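Local structure of Sel1 repeat family protein (6LCH) at residues F8-E13 / A128-P133; I107-A111 / L121-D125; F183-L187 / A218-A222; L187-Q191 / D252-P256. The protein probably serves as an immunity protein that protects Pseudomonas aeruginosa against the type VI secretion effector PldB, most likely by binding it. All blocks are in the same frame, centred on the assembly; numbering follows the deposited sequence.

Contact 1: F8-E13 / A128-P133; sequences FVCVNE and ASLGNP
Val11 and Glu13 lie against the turn that ends helix 123-129. The turn is a Schellman motif with Gly131, at positive phi, as its C-prime residue. Packing is tight here. Val11 O is 3.3 Å from Gly131 CA in a CA-H...O contact. Val11 CG2 sits between its own backbone N and carbonyl carbon, and from there it reaches Leu130 C at 3.5 Å. Glu13 CB lies 3.3 Å from Gly131 O. Leu130 O is buried by the contact and has no polar partner in the model.

The Phe8 end is looser and partly open to solvent. Ser129 CB stands over one face of the Phe8 ring, towards the rim, 4.2 Å from the centroid in a CH-pi contact. Ala128 CB is 4.3 Å from Phe8 CD1. Between these two parts one water donates to Val9 O and Ala128 O and accepts from Val11 N. Cys10 turns away and forms a disulfide with Cys159, a covalent tie of this loop to helix 150-162.

Glu13 extends alongside Asn132, with carboxylate and amide planes 43° apart. Asn132 ND2 also bonds Gln98 OE1. Its hydrogen bond to Glu13 OE2 is modelled at 2.4 Å, so short that its exact length is doubtful.

Contact 2: I107-A111 / L121-D125; sequences IGNRA and LTFLD
Asn109 and Phe123 face each other with their CA atoms 5.3 Å apart. Arg110 and Thr122 are equally close. The first segment is the turn that leaves helix 97-107 through Gly108, which has positive phi. The second enters helix 123-129. The backbones are joined by one weak hydrogen bond, Phe123 N to Asn109 O, at 3.3 Å. The position of Asn109 O is itself less certain.

Asn109 CG is anti to its backbone N (chi1 -170°), which carries the amide across to the start of the helix. Leu124 N donates to Asn109 OD1 at 2.9 Å, nearly straight at 165° and in the carbonyl plane. Thr122 holds the N-cap position, but its own side chain makes no capping bond. A first-turn N-H is thus satisfied from the loop after helix 97-107, and the helix N terminus may polarise the amide oxygen.

The Phe123 ring packs against the turn. Gly108 O meets the ring edge in plane, 3.4 Å from Phe123 CD2. Ile107 crosses the Phe123 side chain at about a right angle, its CD1 3.8 Å from Phe123 CE2. Ala111 CB approaches the same CE2, while Phe100, Met103 and Ile92 also touch this ring.

Contact 3: F183-L187 / A218-A222; sequences FPKAL and AMWYA
Phe183 and Met219 make the central aromatic contact. Met219 CB lies over one face of the Phe183 ring, 3.7 Å from the centroid and shifted towards the rim. The sulfur follows beside it in a Met-aromatic contact. Met219 SD is 3.4 Å from Phe183 CD1, and it approaches the ring obliquely, not straight over the face.

A second CH-pi contact joins Leu187 and Tyr221, whose side chains come from opposite directions. A Leu187 chi1 of -154° turns the CD2 branch to the Tyr221 face, where it lies 3.4 Å from Tyr221 CZ.

Met219 and Tyr221 both belong to one tight bend. Ala218 to Tyr221 form a type I' beta turn, with Met219 and Trp220 at positive phi and Tyr221 N bonded to Ala218 O. The turn belongs to the loop between helices 199-208 and 225-240. The helix it covers lies within a Sel1 repeat range.

Phe183 and Trp220 meet rim to rim, with planes at 36° and Phe183 CE2 3.5 Å from Trp220 CE3. The remaining contacts are apolar or merely close. Met219 bends at its last torsion, and its CE comes 3.8 Å from Leu187 CD1. Tyr221 OH rests 3.1 Å from Pro184 CA. No hydrogen bond crosses between the segments. Met219 O instead accepts from His258 NE2.

Contact 4: L187-Q191 / D252-P256; sequences LVYYQ and DYPLP
Gln191 and Leu255 slide past each other in opposite directions. Gln191 CB lies 4.1 Å from Leu255 CD1. Beyond CB the chain runs extended, away from helix 183-195. Gln191 CD passes 3.9 Å from Leu255 CG. Gln191 OE1 also lies 3.5 Å from Leu255 CD1. It accepts a hydrogen bond from a water at 3.0 Å, and that water in turn accepts from Leu255 N. Gln191 NE2 donates to Tyr253 O at 2.9 Å. This bond is bent, 132° at the hydrogen, and the donor lies 29° out of the carbonyl plane. NE2 also makes a weak hydrogen bond with Tyr231 OH.

Leu255 packs beside the amide and against Leu187. Its CD1 is 3.4 Å from Leu187 O, and its CD2 is 3.8 Å from Leu187 CG. Val188 CG2 touches CD1 from the more exposed side. Tyr253 is the first residue after helix 249-252 to leave helical angles. The loop that follows packs on helix 183-195, within a Sel1 repeat range.

A leucine gives the apolar fit, while one buried glutamine meets two backbone groups of the loop, Tyr253 O directly and Leu255 N through water. Those bonds fix the rotation of its amide.

From the N terminus, contact 1 opens first, at residues 8-13. Contact 2, nested inside it, closes first, at 121-125, and makes a short loop at the start of helix 123-129. Contact 1 closes at 128-133, at the end of the same helix, after spanning several helices. The two touch where Phe8 packs on Asp125 and Leu121. Contacts 3 and 4 follow in series. Contacts 3 and 4 both start on helix 183-195 and share Leu187. Contact 3 brings back the turn before helix 225-240, and contact 4 the loop after helix 249-252. These two loops meet at Tyr221 and Pro256.

Contact 1: F8-E13 / A128-P133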
loop_
_atom_site.group_PDB
_atom_site.type_symbol
_atom_site.label_atom_id
_atom_site.label_comp_id
_atom_site.label_asym_id
_atom_site.label_seq_id
_atom_site.Cartn_x
_atom_site.Cartn_y
_atom_site.Cartn_z
ATOM N N PHE A 8 -12.603 -14.126 -6.421
ATOM C CA PHE A 8 -13.061 -13.831 -5.077
ATOM C C PHE A 8 -14.066 -12.684 -5.068
ATOM O O PHE A 8 -13.998 -11.761 -5.881
ATOM C CB PHE A 8 -11.861 -13.484 -4.205
ATOM C CG PHE A 8 -10.847 -14.594 -4.092
ATOM C CD1 PHE A 8 -9.526 -14.373 -4.445
ATOM C CD2 PHE A 8 -11.215 -15.864 -3.645
ATOM C CE1 PHE A 8 -8.588 -15.378 -4.340
ATOM C CE2 PHE A 8 -10.278 -16.875 -3.531
ATOM C CZ PHE A 8 -8.962 -16.633 -3.888
ATOM N N VAL A 9 -15.020 -12.759 -4.139
ATOM C CA VAL A 9 -15.914 -11.634 -3.892
ATOM C C VAL A 9 -15.139 -10.554 -3.151
ATOM O O VAL A 9 -14.273 -10.853 -2.319
ATOM C CB VAL A 9 -17.154 -12.094 -3.101
ATOM C CG1 VAL A 9 -17.878 -10.910 -2.461
ATOM C CG2 VAL A 9 -18.100 -12.878 -4.007
ATOM N N CYS A 10 -15.413 -9.293 -3.476
ATOM C CA CYS A 10 -14.708 -8.183 -2.846
ATOM C C CYS A 10 -15.253 -7.957 -1.442
ATOM O O CYS A 10 -16.431 -7.623 -1.273
ATOM C CB CYS A 10 -14.843 -6.914 -3.683
ATOM S SG CYS A 10 -13.952 -5.503 -2.987
ATOM N N VAL A 11 -14.396 -8.127 -0.436
ATOM C CA VAL A 11 -14.796 -7.980 0.956
ATOM C C VAL A 11 -13.867 -6.989 1.642
ATOM O O VAL A 11 -12.688 -6.863 1.298
ATOM C CB VAL A 11 -14.800 -9.336 1.701
ATOM C CG1 VAL A 11 -15.778 -10.301 1.042
ATOM C CG2 VAL A 11 -13.406 -9.936 1.744
ATOM N N ASN A 12 -14.413 -6.273 2.617
ATOM C CA ASN A 12 -13.620 -5.308 3.364
ATOM C C ASN A 12 -12.693 -6.037 4.329
ATOM O O ASN A 12 -13.141 -6.868 5.127
ATOM C CB ASN A 12 -14.531 -4.344 4.116
ATOM C CG ASN A 12 -13.918 -2.972 4.268
ATOM O OD1 ASN A 12 -12.888 -2.812 4.919
ATOM N ND2 ASN A 12 -14.543 -1.972 3.656
ATOM N N GLU A 13 -11.397 -5.728 4.255
ATOM C CA GLU A 13 -10.447 -6.309 5.195
ATOM C C GLU A 13 -10.783 -5.937 6.633
ATOM O O GLU A 13 -10.404 -6.655 7.562
ATOM C CB GLU A 13 -9.027 -5.864 4.853
ATOM C CG GLU A 13 -7.944 -6.721 5.484
ATOM C CD GLU A 13 -6.579 -6.075 5.419
ATOM O OE1 GLU A 13 -6.465 -4.889 5.784
ATOM O OE2 GLU A 13 -5.618 -6.753 5.006
ATOM N N ALA A 128 -6.017 -12.304 -0.211
ATOM C CA ALA A 128 -6.989 -11.655 -1.083
ATOM C C ALA A 128 -8.398 -12.153 -0.796
ATOM O O ALA A 128 -9.367 -11.391 -0.919
ATOM C CB ALA A 128 -6.630 -11.893 -2.550
ATOM N N SER A 129 -8.538 -13.432 -0.410
ATOM C CA SER A 129 -9.859 -13.953 -0.077
ATOM C C SER A 129 -10.469 -13.259 1.131
ATOM O O SER A 129 -11.696 -13.270 1.288
ATOM C CB SER A 129 -9.815 -15.462 0.188
ATOM O OG SER A 129 -9.244 -15.765 1.445
ATOM N N LEU A 130 -9.644 -12.672 1.991
ATOM C CA LEU A 130 -10.117 -11.906 3.128
ATOM C C LEU A 130 -10.101 -10.410 2.851
ATOM O O LEU A 130 -10.278 -9.615 3.778
ATOM C CB LEU A 130 -9.275 -12.243 4.359
ATOM C CG LEU A 130 -9.361 -13.730 4.723
ATOM C CD1 LEU A 130 -8.316 -14.134 5.758
ATOM C CD2 LEU A 130 -10.762 -14.060 5.209
ATOM N N GLY A 131 -9.878 -10.013 1.600
ATOM C CA GLY A 131 -9.913 -8.614 1.235
ATOM C C GLY A 131 -8.655 -7.837 1.541
ATOM O O GLY A 131 -8.711 -6.610 1.632
ATOM N N ASN A 132 -7.524 -8.508 1.695
ATOM C CA ASN A 132 -6.272 -7.826 2.006
ATOM C C ASN A 132 -5.848 -6.935 0.847
ATOM O O ASN A 132 -5.636 -7.440 -0.263
ATOM C CB ASN A 132 -5.189 -8.850 2.317
ATOM C CG ASN A 132 -3.852 -8.208 2.596
ATOM O OD1 ASN A 132 -2.933 -8.297 1.784
ATOM N ND2 ASN A 132 -3.738 -7.552 3.745
ATOM N N PRO A 133 -5.726 -5.624 1.044
ATOM C CA PRO A 133 -5.411 -4.721 -0.080
ATOM C C PRO A 133 -4.046 -4.993 -0.695
ATOM O O PRO A 133 -3.921 -4.958 -1.929
ATOM C CB PRO A 133 -5.484 -3.325 0.559
ATOM C CG PRO A 133 -6.436 -3.497 1.706
ATOM C CD PRO A 133 -6.167 -4.881 2.238
HETATM O O HOH W 1 -11.840 -9.690 -1.791
#

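Contact 2: I107-A111 / L121-D125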
loop_
_atom_site.group_PDB
_atom_site.type_symbol
_atom_site.label_atom_id
_atom_site.label_comp_id
_atom_site.label_asym_id
_atom_site.label_seq_id
_atom_site.Cartn_x
_atom_site.Cartn_y
_atom_site.Cartn_z
ATOM N N ILE A 107 8.115 -17.551 2.970
ATOM C CA ILE A 107 8.402 -18.944 2.659
ATOM C C ILE A 107 7.903 -19.348 1.287
ATOM O O ILE A 107 8.001 -20.529 0.926
ATOM C CB ILE A 107 7.800 -19.871 3.730
ATOM C CG1 ILE A 107 6.275 -19.744 3.736
ATOM C CG2 ILE A 107 8.369 -19.533 5.096
ATOM C CD1 ILE A 107 5.579 -20.689 4.694
ATOM N N GLY A 108 7.367 -18.419 0.515
ATOM C CA GLY A 108 6.873 -18.759 -0.808
ATOM C C GLY A 108 5.358 -18.699 -0.862
ATOM O O GLY A 108 4.661 -19.090 0.086
ATOM N N ASN A 109 4.838 -18.196 -1.984
ATOM C CA ASN A 109 3.391 -18.127 -2.168
ATOM C C ASN A 109 2.773 -19.518 -2.148
ATOM O O ASN A 109 1.771 -19.758 -1.464
ATOM C CB ASN A 109 3.063 -17.413 -3.480
ATOM C CG ASN A 109 1.586 -17.102 -3.625
ATOM O OD1 ASN A 109 0.914 -16.762 -2.653
ATOM N ND2 ASN A 109 1.070 -17.226 -4.840
ATOM N N ARG A 110 3.360 -20.451 -2.898
ATOM C CA ARG A 110 2.783 -21.784 -3.019
ATOM C C ARG A 110 2.793 -22.545 -1.698
ATOM O O ARG A 110 2.033 -23.507 -1.541
ATOM C CB ARG A 110 3.533 -22.573 -4.092
ATOM C CG ARG A 110 3.541 -21.899 -5.455
ATOM C CD ARG A 110 4.050 -22.857 -6.516
ATOM N NE ARG A 110 3.851 -22.345 -7.869
ATOM C CZ ARG A 110 4.832 -21.931 -8.666
ATOM N NH1 ARG A 110 6.090 -21.958 -8.247
ATOM N NH2 ARG A 110 4.552 -21.487 -9.881
ATOM N N ALA A 111 3.619 -22.124 -0.739
ATOM C CA ALA A 111 3.625 -22.750 0.577
ATOM C C ALA A 111 2.323 -22.535 1.338
ATOM O O ALA A 111 2.163 -23.097 2.425
ATOM C CB ALA A 111 4.800 -22.220 1.399
ATOM N N LEU A 121 -5.702 -22.726 -0.135
ATOM C CA LEU A 121 -5.368 -21.577 -0.961
ATOM C C LEU A 121 -3.904 -21.203 -0.775
ATOM O O LEU A 121 -3.291 -21.503 0.251
ATOM C CB LEU A 121 -6.248 -20.373 -0.618
ATOM C CG LEU A 121 -7.694 -20.363 -1.106
ATOM C CD1 LEU A 121 -8.348 -19.025 -0.779
ATOM C CD2 LEU A 121 -7.765 -20.653 -2.600
ATOM N N THR A 122 -3.339 -20.557 -1.790
ATOM C CA THR A 122 -2.023 -19.974 -1.628
ATOM C C THR A 122 -2.115 -18.756 -0.715
ATOM O O THR A 122 -3.202 -18.252 -0.420
ATOM C CB THR A 122 -1.436 -19.591 -2.984
ATOM O OG1 THR A 122 -0.015 -19.497 -2.870
ATOM C CG2 THR A 122 -1.998 -18.263 -3.452
ATOM N N PHE A 123 -0.956 -18.282 -0.257
ATOM C CA PHE A 123 -0.964 -17.194 0.714
ATOM C C PHE A 123 -1.601 -15.941 0.127
ATOM O O PHE A 123 -2.442 -15.307 0.775
ATOM C CB PHE A 123 0.454 -16.918 1.213
ATOM C CG PHE A 123 0.883 -17.836 2.324
ATOM C CD1 PHE A 123 0.190 -17.858 3.525
ATOM C CD2 PHE A 123 1.960 -18.688 2.164
ATOM C CE1 PHE A 123 0.568 -18.709 4.545
ATOM C CE2 PHE A 123 2.344 -19.540 3.178
ATOM C CZ PHE A 123 1.645 -19.555 4.371
ATOM N N LEU A 124 -1.249 -15.600 -1.115
ATOM C CA LEU A 124 -1.840 -14.427 -1.751
ATOM C C LEU A 124 -3.344 -14.583 -1.916
ATOM O O LEU A 124 -4.106 -13.649 -1.643
ATOM C CB LEU A 124 -1.184 -14.178 -3.109
ATOM C CG LEU A 124 0.127 -13.390 -3.118
ATOM C CD1 LEU A 124 0.591 -13.177 -4.552
ATOM C CD2 LEU A 124 -0.049 -12.061 -2.410
ATOM N N ASP A 125 -3.789 -15.755 -2.377
ATOM C CA ASP A 125 -5.215 -15.964 -2.604
ATOM C C ASP A 125 -5.992 -15.948 -1.293
ATOM O O ASP A 125 -7.074 -15.355 -1.218
ATOM C CB ASP A 125 -5.440 -17.276 -3.353
ATOM C CG ASP A 125 -5.062 -17.179 -4.822
ATOM O OD1 ASP A 125 -4.743 -18.223 -5.431
ATOM O OD2 ASP A 125 -5.074 -16.055 -5.365
#

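Contact 3: F183-L187 / A218-A222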
loop_
_atom_site.group_PDB
_atom_site.type_symbol
_atom_site.label_atom_id
_atom_site.label_comp_id
_atom_site.label_asym_id
_atom_site.label_seq_id
_atom_site.Cartn_x
_atom_site.Cartn_y
_atom_site.Cartn_z
ATOM N N PHE A 183 -4.531 9.507 -20.487
ATOM C CA PHE A 183 -3.792 10.339 -19.538
ATOM C C PHE A 183 -4.690 11.031 -18.519
ATOM O O PHE A 183 -4.378 10.968 -17.317
ATOM C CB PHE A 183 -2.919 11.331 -20.311
ATOM C CG PHE A 183 -1.859 10.669 -21.147
ATOM C CD1 PHE A 183 -1.361 9.425 -20.792
ATOM C CD2 PHE A 183 -1.368 11.279 -22.287
ATOM C CE1 PHE A 183 -0.391 8.805 -21.549
ATOM C CE2 PHE A 183 -0.400 10.660 -23.054
ATOM C CZ PHE A 183 0.092 9.424 -22.682
ATOM N N PRO A 184 -5.800 11.681 -18.894
ATOM C CA PRO A 184 -6.611 12.354 -17.866
ATOM C C PRO A 184 -7.282 11.399 -16.899
ATOM O O PRO A 184 -7.444 11.744 -15.726
ATOM C CB PRO A 184 -7.642 13.138 -18.685
ATOM C CG PRO A 184 -7.114 13.164 -20.076
ATOM C CD PRO A 184 -6.368 11.888 -20.235
ATOM N N LYS A 185 -7.692 10.214 -17.350
ATOM C CA LYS A 185 -8.198 9.225 -16.405
ATOM C C LYS A 185 -7.078 8.678 -15.535
ATOM O O LYS A 185 -7.309 8.337 -14.369
ATOM C CB LYS A 185 -8.895 8.089 -17.148
ATOM C CG LYS A 185 -9.691 7.163 -16.251
ATOM C CD LYS A 185 -10.667 6.340 -17.062
ATOM C CE LYS A 185 -12.084 6.515 -16.569
ATOM N NZ LYS A 185 -13.044 5.857 -17.496
ATOM N N ALA A 186 -5.863 8.590 -16.080
ATOM C CA ALA A 186 -4.718 8.194 -15.270
ATOM C C ALA A 186 -4.434 9.230 -14.194
ATOM O O ALA A 186 -4.161 8.879 -13.040
ATOM C CB ALA A 186 -3.490 7.992 -16.157
ATOM N N LEU A 187 -4.510 10.513 -14.554
ATOM C CA LEU A 187 -4.251 11.581 -13.595
ATOM C C LEU A 187 -5.283 11.592 -12.475
ATOM O O LEU A 187 -4.954 11.937 -11.335
ATOM C CB LEU A 187 -4.228 12.928 -14.318
ATOM C CG LEU A 187 -3.409 14.061 -13.699
ATOM C CD1 LEU A 187 -1.932 13.695 -13.620
ATOM C CD2 LEU A 187 -3.599 15.339 -14.498
ATOM N N ALA A 218 5.601 13.465 -18.586
ATOM C CA ALA A 218 4.536 14.241 -17.974
ATOM C C ALA A 218 3.198 14.058 -18.679
ATOM O O ALA A 218 2.267 14.827 -18.425
ATOM C CB ALA A 218 4.915 15.724 -17.946
ATOM N N MET A 219 3.074 13.049 -19.540
ATOM C CA MET A 219 1.872 12.812 -20.337
ATOM C C MET A 219 1.458 14.052 -21.125
ATOM O O MET A 219 0.275 14.230 -21.439
ATOM C CB MET A 219 0.716 12.311 -19.460
ATOM C CG MET A 219 1.141 11.225 -18.473
ATOM S SD MET A 219 -0.218 10.341 -17.685
ATOM C CE MET A 219 -0.501 11.272 -16.190
ATOM N N TRP A 220 2.429 14.914 -21.436
ATOM C CA TRP A 220 2.214 16.137 -22.208
ATOM C C TRP A 220 1.273 17.103 -21.498
ATOM O O TRP A 220 0.584 17.900 -22.137
ATOM C CB TRP A 220 1.717 15.817 -23.621
ATOM C CG TRP A 220 2.776 15.150 -24.429
ATOM C CD1 TRP A 220 3.829 15.754 -25.056
ATOM C CD2 TRP A 220 2.918 13.747 -24.668
ATOM N NE1 TRP A 220 4.607 14.812 -25.687
ATOM C CE2 TRP A 220 4.070 13.572 -25.463
ATOM C CE3 TRP A 220 2.177 12.620 -24.297
ATOM C CZ2 TRP A 220 4.498 12.317 -25.891
ATOM C CZ3 TRP A 220 2.603 11.374 -24.723
ATOM C CH2 TRP A 220 3.753 11.233 -25.512
ATOM N N TYR A 221 1.236 17.039 -20.169
ATOM C CA TYR A 221 0.543 18.053 -19.393
ATOM C C TYR A 221 1.412 19.298 -19.279
ATOM O O TYR A 221 2.642 19.220 -19.193
ATOM C CB TYR A 221 0.192 17.525 -18.003
ATOM C CG TYR A 221 -1.125 16.786 -17.969
ATOM C CD1 TYR A 221 -1.170 15.405 -18.111
ATOM C CD2 TYR A 221 -2.320 17.471 -17.815
ATOM C CE1 TYR A 221 -2.365 14.729 -18.089
ATOM C CE2 TYR A 221 -3.522 16.803 -17.793
ATOM C CZ TYR A 221 -3.538 15.433 -17.933
ATOM O OH TYR A 221 -4.733 14.766 -17.910
ATOM N N ALA A 222 0.769 20.455 -19.302
ATOM C CA ALA A 222 1.524 21.687 -19.178
ATOM C C ALA A 222 2.093 21.803 -17.766
ATOM O O ALA A 222 1.403 21.486 -16.791
ATOM C CB ALA A 222 0.653 22.897 -19.499
#

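Contact 4: L187-Q191 / D252-P256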
loop_
_atom_site.group_PDB
_atom_site.type_symbol
_atom_site.label_atom_id
_atom_site.label_comp_id
_atom_site.label_asym_id
_atom_site.label_seq_id
_atom_site.Cartn_x
_atom_site.Cartn_y
_atom_site.Cartn_z
ATOM N N LEU A 187 -4.510 10.513 -14.554
ATOM C CA LEU A 187 -4.251 11.581 -13.595
ATOM C C LEU A 187 -5.283 11.592 -12.475
ATOM O O LEU A 187 -4.954 11.937 -11.335
ATOM C CB LEU A 187 -4.228 12.928 -14.318
ATOM C CG LEU A 187 -3.409 14.061 -13.699
ATOM C CD1 LEU A 187 -1.932 13.695 -13.620
ATOM C CD2 LEU A 187 -3.599 15.339 -14.498
ATOM N N VAL A 188 -6.533 11.232 -12.778
ATOM C CA VAL A 188 -7.562 11.163 -11.742
ATOM C C VAL A 188 -7.172 10.141 -10.682
ATOM O O VAL A 188 -7.289 10.391 -9.476
ATOM C CB VAL A 188 -8.931 10.835 -12.364
ATOM C CG1 VAL A 188 -9.926 10.414 -11.281
ATOM C CG2 VAL A 188 -9.458 12.027 -13.147
ATOM N N TYR A 189 -6.677 8.982 -11.121
ATOM C CA TYR A 189 -6.380 7.895 -10.196
ATOM C C TYR A 189 -5.068 8.109 -9.449
ATOM O O TYR A 189 -4.945 7.706 -8.287
ATOM C CB TYR A 189 -6.361 6.572 -10.952
ATOM C CG TYR A 189 -7.729 5.949 -11.044
ATOM C CD1 TYR A 189 -8.295 5.629 -12.269
ATOM C CD2 TYR A 189 -8.467 5.704 -9.895
ATOM C CE1 TYR A 189 -9.557 5.058 -12.342
ATOM C CE2 TYR A 189 -9.720 5.142 -9.957
ATOM C CZ TYR A 189 -10.259 4.817 -11.178
ATOM O OH TYR A 189 -11.507 4.254 -11.218
ATOM N N TYR A 190 -4.070 8.709 -10.102
ATOM C CA TYR A 190 -2.866 9.099 -9.375
ATOM C C TYR A 190 -3.208 10.075 -8.257
ATOM O O TYR A 190 -2.644 9.999 -7.159
ATOM C CB TYR A 190 -1.844 9.727 -10.322
ATOM C CG TYR A 190 -1.060 8.755 -11.183
ATOM C CD1 TYR A 190 -0.234 7.790 -10.615
ATOM C CD2 TYR A 190 -1.129 8.824 -12.565
ATOM C CE1 TYR A 190 0.492 6.912 -11.412
ATOM C CE2 TYR A 190 -0.416 7.953 -13.365
ATOM C CZ TYR A 190 0.395 7.005 -12.789
ATOM O OH TYR A 190 1.099 6.146 -13.605
ATOM N N GLN A 191 -4.136 10.999 -8.519
ATOM C CA GLN A 191 -4.519 11.970 -7.500
ATOM C C GLN A 191 -5.239 11.293 -6.341
ATOM O O GLN A 191 -4.950 11.571 -5.172
ATOM C CB GLN A 191 -5.390 13.069 -8.110
ATOM C CG GLN A 191 -5.485 14.309 -7.226
ATOM C CD GLN A 191 -6.604 15.248 -7.630
ATOM O OE1 GLN A 191 -7.579 14.838 -8.255
ATOM N NE2 GLN A 191 -6.467 16.520 -7.268
ATOM N N ASP A 252 -9.749 20.585 -3.405
ATOM C CA ASP A 252 -8.943 21.798 -3.316
ATOM C C ASP A 252 -8.216 22.105 -4.621
ATOM O O ASP A 252 -7.981 23.278 -4.934
ATOM C CB ASP A 252 -7.936 21.680 -2.173
ATOM C CG ASP A 252 -8.572 21.876 -0.807
ATOM O OD1 ASP A 252 -7.864 21.679 0.202
ATOM O OD2 ASP A 252 -9.772 22.221 -0.738
ATOM N N TYR A 253 -7.846 21.080 -5.389
ATOM C CA TYR A 253 -7.082 21.261 -6.625
ATOM C C TYR A 253 -7.643 20.366 -7.723
ATOM O O TYR A 253 -7.100 19.297 -8.008
ATOM C CB TYR A 253 -5.598 20.955 -6.406
ATOM C CG TYR A 253 -4.950 21.770 -5.316
ATOM C CD1 TYR A 253 -4.402 23.017 -5.587
ATOM C CD2 TYR A 253 -4.878 21.289 -4.015
ATOM C CE1 TYR A 253 -3.806 23.762 -4.594
ATOM C CE2 TYR A 253 -4.284 22.027 -3.017
ATOM C CZ TYR A 253 -3.752 23.263 -3.311
ATOM O OH TYR A 253 -3.153 24.006 -2.318
ATOM N N PRO A 254 -8.734 20.786 -8.360
ATOM C CA PRO A 254 -9.231 20.019 -9.513
ATOM C C PRO A 254 -8.175 19.949 -10.606
ATOM O O PRO A 254 -7.445 20.909 -10.856
ATOM C CB PRO A 254 -10.469 20.808 -9.960
ATOM C CG PRO A 254 -10.344 22.152 -9.309
ATOM C CD PRO A 254 -9.605 21.921 -8.029
ATOM N N LEU A 255 -8.087 18.787 -11.247
ATOM C CA LEU A 255 -7.005 18.544 -12.188
ATOM C C LEU A 255 -7.201 19.371 -13.457
ATOM O O LEU A 255 -8.329 19.512 -13.941
ATOM C CB LEU A 255 -6.920 17.059 -12.534
ATOM C CG LEU A 255 -6.477 16.173 -11.368
ATOM C CD1 LEU A 255 -6.808 14.717 -11.644
ATOM C CD2 LEU A 255 -4.991 16.353 -11.092
ATOM N N PRO A 256 -6.130 19.924 -14.017
ATOM C CA PRO A 256 -6.256 20.735 -15.229
ATOM C C PRO A 256 -6.685 19.885 -16.408
ATOM O O PRO A 256 -6.528 18.654 -16.391
ATOM C CB PRO A 256 -4.837 21.285 -15.432
ATOM C CG PRO A 256 -3.956 20.287 -14.770
ATOM C CD PRO A 256 -4.732 19.803 -13.573
HETATM O O HOH W 2 -9.190 16.955 -9.706
#